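Local coordinates for scarecrow-like protein 3 (PDB 6KPB) that probably acts as a transcription factor of the GRAS family in plant development and binds zinc finger proteins of the IDD group, among them JACKDAW, at residues 258-263 / 420-425; 424-429 / 478-483; 353-358 / 369-374. All coordinates share one frame; numbering follows the deposited sequence.

Contact 1 of 3, residues 258-263 / 420-425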
loop_
_atom_site.group_PDB
_atom_site.type_symbol
_atom_site.label_atom_id
_atom_site.label_comp_id
_atom_site.label_asym_id
_atom_site.label_seq_id
_atom_site.Cartn_x
_atom_site.Cartn_y
_atom_site.Cartn_z
ATOM N N LEU A 258 12.588 23.533 -1.507
ATOM C CA LEU A 258 11.838 22.853 -0.446
ATOM C C LEU A 258 12.692 21.847 0.321
ATOM O O LEU A 258 12.186 20.825 0.791
ATOM C CB LEU A 258 10.590 22.160 -1.003
ATOM C CG LEU A 258 9.614 23.005 -1.821
ATOM C CD1 LEU A 258 8.356 22.204 -2.144
ATOM C CD2 LEU A 258 9.267 24.295 -1.092
ATOM N N GLN A 259 13.987 22.125 0.474
ATOM C CA GLN A 259 14.890 21.199 1.143
ATOM C C GLN A 259 15.507 21.735 2.425
ATOM O O GLN A 259 15.964 20.932 3.244
ATOM C CB GLN A 259 16.025 20.778 0.196
ATOM C CG GLN A 259 15.547 20.062 -1.051
ATOM C CD GLN A 259 14.588 18.932 -0.736
ATOM O OE1 GLN A 259 14.883 18.059 0.081
ATOM N NE2 GLN A 259 13.426 18.949 -1.377
ATOM N N LEU A 260 15.530 23.053 2.628
ATOM C CA LEU A 260 16.249 23.605 3.773
ATOM C C LEU A 260 15.553 23.270 5.088
ATOM O O LEU A 260 16.217 22.961 6.083
ATOM C CB LEU A 260 16.405 25.115 3.615
ATOM C CG LEU A 260 17.755 25.680 4.056
ATOM C CD1 LEU A 260 18.882 24.961 3.330
ATOM C CD2 LEU A 260 17.821 27.177 3.800
ATOM N N HIS A 261 14.216 23.312 5.110
ATOM C CA HIS A 261 13.486 23.033 6.344
ATOM C C HIS A 261 13.698 21.605 6.833
ATOM O O HIS A 261 13.419 21.317 8.002
ATOM C CB HIS A 261 11.991 23.305 6.148
ATOM C CG HIS A 261 11.330 22.394 5.159
ATOM N ND1 HIS A 261 10.900 22.824 3.922
ATOM C CD2 HIS A 261 11.016 21.078 5.229
ATOM C CE1 HIS A 261 10.356 21.812 3.270
ATOM N NE2 HIS A 261 10.414 20.741 4.042
ATOM N N THR A 262 14.181 20.713 5.966
ATOM C CA THR A 262 14.466 19.341 6.374
ATOM C C THR A 262 15.472 19.298 7.521
ATOM O O THR A 262 15.360 18.463 8.426
ATOM C CB THR A 262 14.979 18.547 5.169
ATOM O OG1 THR A 262 13.875 18.185 4.331
ATOM C CG2 THR A 262 15.721 17.292 5.601
ATOM N N PHE A 263 16.445 20.206 7.514
ATOM C CA PHE A 263 17.530 20.167 8.487
ATOM C C PHE A 263 17.135 20.682 9.865
ATOM O O PHE A 263 17.956 20.610 10.786
ATOM C CB PHE A 263 18.724 20.969 7.966
ATOM C CG PHE A 263 19.380 20.366 6.760
ATOM C CD1 PHE A 263 18.929 20.667 5.486
ATOM C CD2 PHE A 263 20.449 19.496 6.899
ATOM C CE1 PHE A 263 19.532 20.112 4.374
ATOM C CE2 PHE A 263 21.056 18.939 5.791
ATOM C CZ PHE A 263 20.598 19.248 4.527
ATOM N N GLU A 420 10.829 35.418 7.120
ATOM C CA GLU A 420 11.616 36.274 8.002
ATOM C C GLU A 420 12.599 35.459 8.834
ATOM O O GLU A 420 13.732 35.893 9.075
ATOM C CB GLU A 420 10.688 37.089 8.901
ATOM C CG GLU A 420 11.386 37.817 10.035
ATOM C CD GLU A 420 10.476 38.808 10.731
ATOM O OE1 GLU A 420 9.610 39.398 10.051
ATOM O OE2 GLU A 420 10.621 38.993 11.958
ATOM N N LYS A 421 12.185 34.270 9.277
ATOM C CA LYS A 421 13.097 33.407 10.022
ATOM C C LYS A 421 14.216 32.884 9.131
ATOM O O LYS A 421 15.375 32.815 9.558
ATOM C CB LYS A 421 12.330 32.247 10.654
ATOM C CG LYS A 421 11.686 32.584 11.986
ATOM C CD LYS A 421 11.619 31.355 12.879
ATOM C CE LYS A 421 11.321 31.735 14.321
ATOM N NZ LYS A 421 11.540 30.592 15.253
ATOM N N TRP A 422 13.890 32.511 7.891
ATOM C CA TRP A 422 14.912 32.000 6.983
ATOM C C TRP A 422 15.943 33.068 6.645
ATOM O O TRP A 422 17.139 32.774 6.546
ATOM C CB TRP A 422 14.266 31.458 5.709
ATOM C CG TRP A 422 13.573 30.153 5.910
ATOM C CD1 TRP A 422 12.233 29.911 5.817
ATOM C CD2 TRP A 422 14.185 28.906 6.254
ATOM N NE1 TRP A 422 11.975 28.586 6.075
ATOM C CE2 TRP A 422 13.157 27.948 6.346
ATOM C CE3 TRP A 422 15.504 28.506 6.489
ATOM C CZ2 TRP A 422 13.407 26.617 6.665
ATOM C CZ3 TRP A 422 15.750 27.183 6.805
ATOM C CH2 TRP A 422 14.707 26.255 6.890
ATOM N N SER A 423 15.499 34.315 6.469
ATOM C CA SER A 423 16.424 35.390 6.126
ATOM C C SER A 423 17.471 35.581 7.216
ATOM O O SER A 423 18.673 35.621 6.933
ATOM C CB SER A 423 15.657 36.688 5.880
ATOM O OG SER A 423 14.820 36.573 4.743
ATOM N N GLN A 424 17.031 35.696 8.472
ATOM C CA GLN A 424 17.975 35.797 9.582
ATOM C C GLN A 424 18.908 34.594 9.614
ATOM O O GLN A 424 20.127 34.740 9.756
ATOM C CB GLN A 424 17.223 35.911 10.909
ATOM C CG GLN A 424 16.325 37.124 11.042
ATOM C CD GLN A 424 15.764 37.263 12.444
ATOM O OE1 GLN A 424 16.371 36.807 13.415
ATOM N NE2 GLN A 424 14.597 37.886 12.557
ATOM N N ARG A 425 18.344 33.393 9.477
ATOM C CA ARG A 425 19.139 32.172 9.545
ATOM C C ARG A 425 20.181 32.132 8.433
ATOM O O ARG A 425 21.352 31.816 8.672
ATOM C CB ARG A 425 18.213 30.957 9.466
ATOM C CG ARG A 425 18.813 29.670 9.993
ATOM C CD ARG A 425 17.820 28.523 9.887
ATOM N NE ARG A 425 16.584 28.779 10.621
ATOM C CZ ARG A 425 16.431 28.567 11.925
ATOM N NH1 ARG A 425 15.268 28.822 12.509
ATOM N NH2 ARG A 425 17.444 28.102 12.646
#

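Contact 2 of 3, residues 424-429 / 478-483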
loop_
_atom_site.group_PDB
_atom_site.type_symbol
_atom_site.label_atom_id
_atom_site.label_comp_id
_atom_site.label_asym_id
_atom_site.label_seq_id
_atom_site.Cartn_x
_atom_site.Cartn_y
_atom_site.Cartn_z
ATOM N N GLN A 424 17.031 35.696 8.472
ATOM C CA GLN A 424 17.975 35.797 9.582
ATOM C C GLN A 424 18.908 34.594 9.614
ATOM O O GLN A 424 20.127 34.740 9.756
ATOM C CB GLN A 424 17.223 35.911 10.909
ATOM C CG GLN A 424 16.325 37.124 11.042
ATOM C CD GLN A 424 15.764 37.263 12.444
ATOM O OE1 GLN A 424 16.371 36.807 13.415
ATOM N NE2 GLN A 424 14.597 37.886 12.557
ATOM N N ARG A 425 18.344 33.393 9.477
ATOM C CA ARG A 425 19.139 32.172 9.545
ATOM C C ARG A 425 20.181 32.132 8.433
ATOM O O ARG A 425 21.352 31.816 8.672
ATOM C CB ARG A 425 18.213 30.957 9.466
ATOM C CG ARG A 425 18.813 29.670 9.993
ATOM C CD ARG A 425 17.820 28.523 9.887
ATOM N NE ARG A 425 16.584 28.779 10.621
ATOM C CZ ARG A 425 16.431 28.567 11.925
ATOM N NH1 ARG A 425 15.268 28.822 12.509
ATOM N NH2 ARG A 425 17.444 28.102 12.646
ATOM N N ILE A 426 19.773 32.464 7.207
ATOM C CA ILE A 426 20.695 32.421 6.076
ATOM C C ILE A 426 21.688 33.576 6.146
ATOM O O ILE A 426 22.877 33.410 5.845
ATOM C CB ILE A 426 19.906 32.418 4.753
ATOM C CG1 ILE A 426 19.151 31.096 4.590
ATOM C CG2 ILE A 426 20.827 32.655 3.566
ATOM C CD1 ILE A 426 18.224 31.066 3.398
ATOM N N ASP A 427 21.225 34.762 6.549
ATOM C CA ASP A 427 22.120 35.912 6.639
ATOM C C ASP A 427 23.159 35.721 7.736
ATOM O O ASP A 427 24.311 36.146 7.589
ATOM C CB ASP A 427 21.313 37.193 6.866
ATOM C CG ASP A 427 22.191 38.416 7.046
ATOM O OD1 ASP A 427 22.688 38.638 8.169
ATOM O OD2 ASP A 427 22.389 39.152 6.057
ATOM N N LEU A 428 22.774 35.083 8.846
ATOM C CA LEU A 428 23.738 34.788 9.899
ATOM C C LEU A 428 24.774 33.764 9.461
ATOM O O LEU A 428 25.873 33.733 10.025
ATOM C CB LEU A 428 23.024 34.291 11.156
ATOM C CG LEU A 428 22.471 35.360 12.100
ATOM C CD1 LEU A 428 21.954 34.724 13.381
ATOM C CD2 LEU A 428 23.539 36.401 12.407
ATOM N N ALA A 429 24.454 32.927 8.477
ATOM C CA ALA A 429 25.398 31.938 7.974
ATOM C C ALA A 429 26.438 32.536 7.036
ATOM O O ALA A 429 27.284 31.795 6.527
ATOM C CB ALA A 429 24.648 30.808 7.263
ATOM N N SER A 478 13.943 33.248 -2.677
ATOM C CA SER A 478 14.951 34.227 -2.293
ATOM C C SER A 478 16.308 33.813 -2.845
ATOM O O SER A 478 16.617 32.623 -2.950
ATOM C CB SER A 478 15.025 34.384 -0.771
ATOM O OG SER A 478 15.349 33.154 -0.144
ATOM N N ALA A 479 17.119 34.813 -3.182
ATOM C CA ALA A 479 18.447 34.609 -3.746
ATOM C C ALA A 479 19.497 35.194 -2.812
ATOM O O ALA A 479 19.277 36.241 -2.194
ATOM C CB ALA A 479 18.559 35.245 -5.135
ATOM N N TRP A 480 20.642 34.518 -2.715
ATOM C CA TRP A 480 21.665 34.876 -1.743
ATOM C C TRP A 480 23.050 34.700 -2.347
ATOM O O TRP A 480 23.282 33.812 -3.171
ATOM C CB TRP A 480 21.538 34.027 -0.470
ATOM C CG TRP A 480 20.149 34.005 0.077
ATOM C CD1 TRP A 480 19.136 33.160 -0.285
ATOM C CD2 TRP A 480 19.606 34.876 1.074
ATOM N NE1 TRP A 480 18.000 33.452 0.429
ATOM C CE2 TRP A 480 18.262 34.501 1.272
ATOM C CE3 TRP A 480 20.126 35.935 1.824
ATOM C CZ2 TRP A 480 17.434 35.148 2.186
ATOM C CZ3 TRP A 480 19.302 36.576 2.730
ATOM C CH2 TRP A 480 17.971 36.180 2.903
ATOM N N ARG A 481 23.971 35.563 -1.921
ATOM C CA ARG A 481 25.373 35.494 -2.303
ATOM C C ARG A 481 26.229 35.483 -1.045
ATOM O O ARG A 481 25.781 35.870 0.037
ATOM C CB ARG A 481 25.783 36.674 -3.190
ATOM C CG ARG A 481 25.722 38.003 -2.462
ATOM C CD ARG A 481 26.420 39.112 -3.222
ATOM N NE ARG A 481 27.422 39.776 -2.391
ATOM C CZ ARG A 481 27.138 40.676 -1.455
ATOM N NH1 ARG A 481 28.114 41.228 -0.746
ATOM N NH2 ARG A 481 25.878 41.023 -1.224
ATOM N N CYS A 482 27.478 35.053 -1.201
ATOM C CA CYS A 482 28.383 34.926 -0.067
ATOM C C CYS A 482 28.931 36.287 0.344
ATOM O O CYS A 482 29.356 37.078 -0.503
ATOM C CB CYS A 482 29.531 33.979 -0.408
ATOM S SG CYS A 482 29.029 32.268 -0.644
ATOM N N ARG A 483 28.929 36.552 1.647
ATOM C CA ARG A 483 29.476 37.786 2.189
ATOM C C ARG A 483 30.918 37.565 2.637
ATOM O O ARG A 483 31.353 36.435 2.873
ATOM C CB ARG A 483 28.625 38.284 3.361
ATOM C CG ARG A 483 28.861 39.740 3.734
ATOM C CD ARG A 483 28.182 40.117 5.041
ATOM N NE ARG A 483 26.728 40.136 4.922
ATOM C CZ ARG A 483 25.926 39.191 5.401
ATOM N NH1 ARG A 483 26.436 38.146 6.039
ATOM N NH2 ARG A 483 24.614 39.293 5.244
#

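Contact 3 of 3, residues 353-358 / 369-374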
loop_
_atom_site.group_PDB
_atom_site.type_symbol
_atom_site.label_atom_id
_atom_site.label_comp_id
_atom_site.label_asym_id
_atom_site.label_seq_id
_atom_site.Cartn_x
_atom_site.Cartn_y
_atom_site.Cartn_z
ATOM N N SER A 353 5.130 29.382 5.987
ATOM C CA SER A 353 4.146 29.190 7.039
ATOM C C SER A 353 4.859 28.717 8.295
ATOM O O SER A 353 5.847 27.984 8.223
ATOM C CB SER A 353 3.069 28.177 6.632
ATOM O OG SER A 353 2.406 28.579 5.448
ATOM N N ASP A 354 4.352 29.145 9.449
ATOM C CA ASP A 354 4.896 28.703 10.731
ATOM C C ASP A 354 4.246 27.372 11.086
ATOM O O ASP A 354 3.204 27.315 11.739
ATOM C CB ASP A 354 4.664 29.746 11.814
ATOM C CG ASP A 354 5.377 29.408 13.113
ATOM O OD1 ASP A 354 6.109 28.395 13.151
ATOM O OD2 ASP A 354 5.206 30.157 14.097
ATOM N N HIS A 355 4.872 26.284 10.637
ATOM C CA HIS A 355 4.440 24.933 10.964
ATOM C C HIS A 355 5.418 24.227 11.894
ATOM O O HIS A 355 5.353 23.000 12.032
ATOM C CB HIS A 355 4.245 24.116 9.686
ATOM C CG HIS A 355 3.126 24.606 8.821
ATOM N ND1 HIS A 355 2.961 24.200 7.514
ATOM C CD2 HIS A 355 2.112 25.467 9.077
ATOM C CE1 HIS A 355 1.896 24.791 7.001
ATOM N NE2 HIS A 355 1.362 25.565 7.930
ATOM N N ASN A 356 6.323 24.972 12.532
ATOM C CA ASN A 356 7.319 24.413 13.435
ATOM C C ASN A 356 7.089 24.867 14.872
ATOM O O ASN A 356 8.030 24.924 15.670
ATOM C CB ASN A 356 8.728 24.792 12.981
ATOM C CG ASN A 356 9.790 23.870 13.548
ATOM O OD1 ASN A 356 9.518 22.716 13.879
ATOM N ND2 ASN A 356 11.013 24.378 13.661
ATOM N N GLY A 357 5.846 25.209 15.202
ATOM C CA GLY A 357 5.513 25.618 16.551
ATOM C C GLY A 357 5.842 24.553 17.577
ATOM O O GLY A 357 5.997 23.370 17.262
ATOM N N SER A 358 5.955 24.995 18.830
ATOM C CA SER A 358 6.400 24.107 19.897
ATOM C C SER A 358 5.349 23.049 20.221
ATOM O O SER A 358 5.669 21.860 20.337
ATOM C CB SER A 358 6.746 24.933 21.137
ATOM O OG SER A 358 5.639 25.716 21.552
ATOM N N TYR A 369 -5.038 26.566 8.546
ATOM C CA TYR A 369 -5.244 27.717 7.673
ATOM C C TYR A 369 -4.464 27.579 6.372
ATOM O O TYR A 369 -4.974 27.921 5.299
ATOM C CB TYR A 369 -4.856 29.004 8.398
ATOM C CG TYR A 369 -5.915 29.518 9.345
ATOM C CD1 TYR A 369 -6.904 30.388 8.904
ATOM C CD2 TYR A 369 -5.929 29.133 10.678
ATOM C CE1 TYR A 369 -7.875 30.861 9.766
ATOM C CE2 TYR A 369 -6.896 29.599 11.548
ATOM C CZ TYR A 369 -7.867 30.463 11.087
ATOM O OH TYR A 369 -8.831 30.930 11.950
ATOM N N THR A 370 -3.225 27.083 6.447
ATOM C CA THR A 370 -2.402 26.968 5.247
ATOM C C THR A 370 -3.007 25.982 4.258
ATOM O O THR A 370 -3.198 26.305 3.079
ATOM C CB THR A 370 -0.979 26.546 5.620
ATOM O OG1 THR A 370 -0.388 27.533 6.475
ATOM C CG2 THR A 370 -0.125 26.391 4.369
ATOM N N TYR A 371 -3.323 24.773 4.720
ATOM C CA TYR A 371 -3.820 23.746 3.813
ATOM C C TYR A 371 -5.282 23.946 3.441
ATOM O O TYR A 371 -5.725 23.394 2.430
ATOM C CB TYR A 371 -3.597 22.362 4.422
ATOM C CG TYR A 371 -2.135 21.990 4.459
ATOM C CD1 TYR A 371 -1.510 21.442 3.345
ATOM C CD2 TYR A 371 -1.366 22.220 5.591
ATOM C CE1 TYR A 371 -0.168 21.116 3.366
ATOM C CE2 TYR A 371 -0.024 21.896 5.622
ATOM C CZ TYR A 371 0.570 21.345 4.506
ATOM O OH TYR A 371 1.908 21.023 4.534
ATOM N N ALA A 372 -6.038 24.724 4.220
ATOM C CA ALA A 372 -7.363 25.130 3.764
ATOM C C ALA A 372 -7.259 25.969 2.501
ATOM O O ALA A 372 -8.090 25.849 1.593
ATOM C CB ALA A 372 -8.096 25.902 4.861
ATOM N N ALA A 373 -6.237 26.822 2.424
ATOM C CA ALA A 373 -6.005 27.602 1.214
ATOM C C ALA A 373 -5.569 26.706 0.060
ATOM O O ALA A 373 -6.089 26.818 -1.055
ATOM C CB ALA A 373 -4.962 28.687 1.483
ATOM N N LEU A 374 -4.614 25.806 0.314
ATOM C CA LEU A 374 -4.139 24.912 -0.740
ATOM C C LEU A 374 -5.254 24.002 -1.241
ATOM O O LEU A 374 -5.411 23.810 -2.451
ATOM C CB LEU A 374 -2.955 24.090 -0.236
ATOM C CG LEU A 374 -1.626 24.841 -0.140
ATOM C CD1 LEU A 374 -0.624 24.060 0.692
ATOM C CD2 LEU A 374 -1.075 25.112 -1.533
#

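Contact 1 of 3, residues 258-263 / 420-425
Across this contact the backbones come nearest at Leu260 and Trp422, CA to CA 9.1 Å, where the turn leaving parallel strand 251-257 faces helix 419-428. The strand belongs to the Rossmann-like sheet of the GRAS domain, and the turn tightens into a 3-10 segment, with Phe263 N bonded to Leu260 O. The gap between the backbones is bridged by the indole of Trp422. Its CG lies beside the backbone N (chi1 -74°), its NE1 makes a weak bond to Glu417 O, and the six-membered ring reaches the turn with its far rim. Leu260 runs alongside that ring in the opposite direction: CD2 packs on CZ3 of Trp422 at 3.6 Å and CG lies almost as close, so one corner of the indole is met by the leucine's branch point and one methyl. The next corner lies mainly against backbone, since Trp422 CH2 is 3.5 Å from His261 N. His261 itself turns its imidazole away, with CG set between the backbone N and the carbonyl carbon (chi1 65°). There ND1 bonds to Glu350 and NE2 to Glu414, so both ring nitrogens are satisfied within the buried surroundings. Leu335 of helix 330-340 packs on Leu260, and Glu350 also touches Trp422. What His261 offers the tryptophan is its methylene: CB rests 3.6 Å from Trp422 CZ2.

Contact 2 of 3, residues 424-429 / 478-483
Ile426, on the last turns of helix 419-428, lays its side chain over one face of the indole of Trp480 in strand 472-482, a helix-on-sheet contact within the part of the chain assigned to the SAW region. The apolar part is a CH-pi interaction. Ile426 CG2 stands 3.8 Å from the centroid of the five-membered ring of Trp480, 21° off the ring normal and offset toward Trp480 CD2, which lies almost directly beneath it at 3.6 Å. The two side chains cross at about a right angle. With CG2 anti to the backbone N and CG1 beside it (chi1 -69°), the isoleucine spreads two branches along the indole: CG2 sits over CD2, while CD1 approaches Trp480 NE1 to 3.8 Å.

Polar contacts hold the indole and join the C-terminal part of the helix to the end of the strand. Trp480 NE1 donates to Ser478 OG, two residues back on the same strand, at 2.7 Å; the acceptor is tilted 21° out of the ring plane, and the bond helps to fix the rotation of the ring under Ile426. Nearer the chain terminus, Arg483 bends at chi3 and brings its guanidinium to Asp427. Arg483 NH1 makes a weak but fairly straight bond to Asp427 O (3.3 Å), which lies in the guanidinium plane. The carboxylate of Asp427 lies beside Arg483 NH2 as for a salt bridge, but the modelled separation is implausibly short, so this pairing is doubtful.

Around this pair, Met346 and Val348 of strand 345-351 and Leu335 of helix 330-340 pack on Ile426. Residues 478-481 are hydrogen-bonded in antiparallel fashion to strand 345-351 on one side and strand 431-434 on the other, and Phe431 of the latter touches both Ile426 and Trp480.

Contact 3 of 3, residues 353-358 / 369-374
His355 and Thr370 approach from opposite directions, the imidazole directing its edge at the threonine hydroxyl on the flank of helix 360-381. NE2 of His355 is hydrogen-bonded to Thr370 OG1 at 3.0 Å, with the oxygen near the ring plane; Thr370 CB lies in that plane too. The hydroxyl owes its position to chi1 of -61°, which sets OG1 beside the backbone N and turns CG2 toward Ser353 OG. From Ser353 a second hydroxyl joins the same oxygen, OG to Thr370 OG1 3.2 Å, while Ser353 CB lies over one face of the imidazole. Thr370 OG1 is bonded to Arg472 as well, so several polar groups converge on one buried hydroxyl. The ring of Tyr371 is nearly parallel to that of His355 (planes at 22°) but slid well aside, with centroids 5.7 Å apart and little overlap. Their nearest atoms are His355 CE1 and Tyr371 CE2, 3.7 Å apart. The phenol ends at Glu400, to which OH is bonded, and the other imidazole nitrogen, ND1, is bonded to His416, so the histidine is held at both nitrogens. Asp354 centres an inverse gamma turn between Ser353 and His355. Within the part of the GRAS domain assigned to the PFYRE region, the loop after strand 345-351 thus folds back on helix 360-381, the helix it leads into, whose Tyr369 and Ala372 pack against the bound peptide.

Overall arrangement
Contacts 1 and 2 adjoin one another on helix 419-428 and share Gln424 and Arg425, their centres 10 Å apart. They touch where Leu260 CD2 meets Ile426 CD1 at 3.9 Å and where Ser423 CA meets Trp480 CH2 at 3.7 Å. Contact 3 is nested in the chain between the segments of contact 1, with centres about 15 Å apart and nearest atoms about 6 Å apart. His416, which packs on His261 and bonds to His355, bridges this gap. Contact 2 lies farther away, about 24 Å from contact 3 between centres. Contact 3 lies beside the bound peptide, whereas no other chain of the assembly touches contacts 1 and 2.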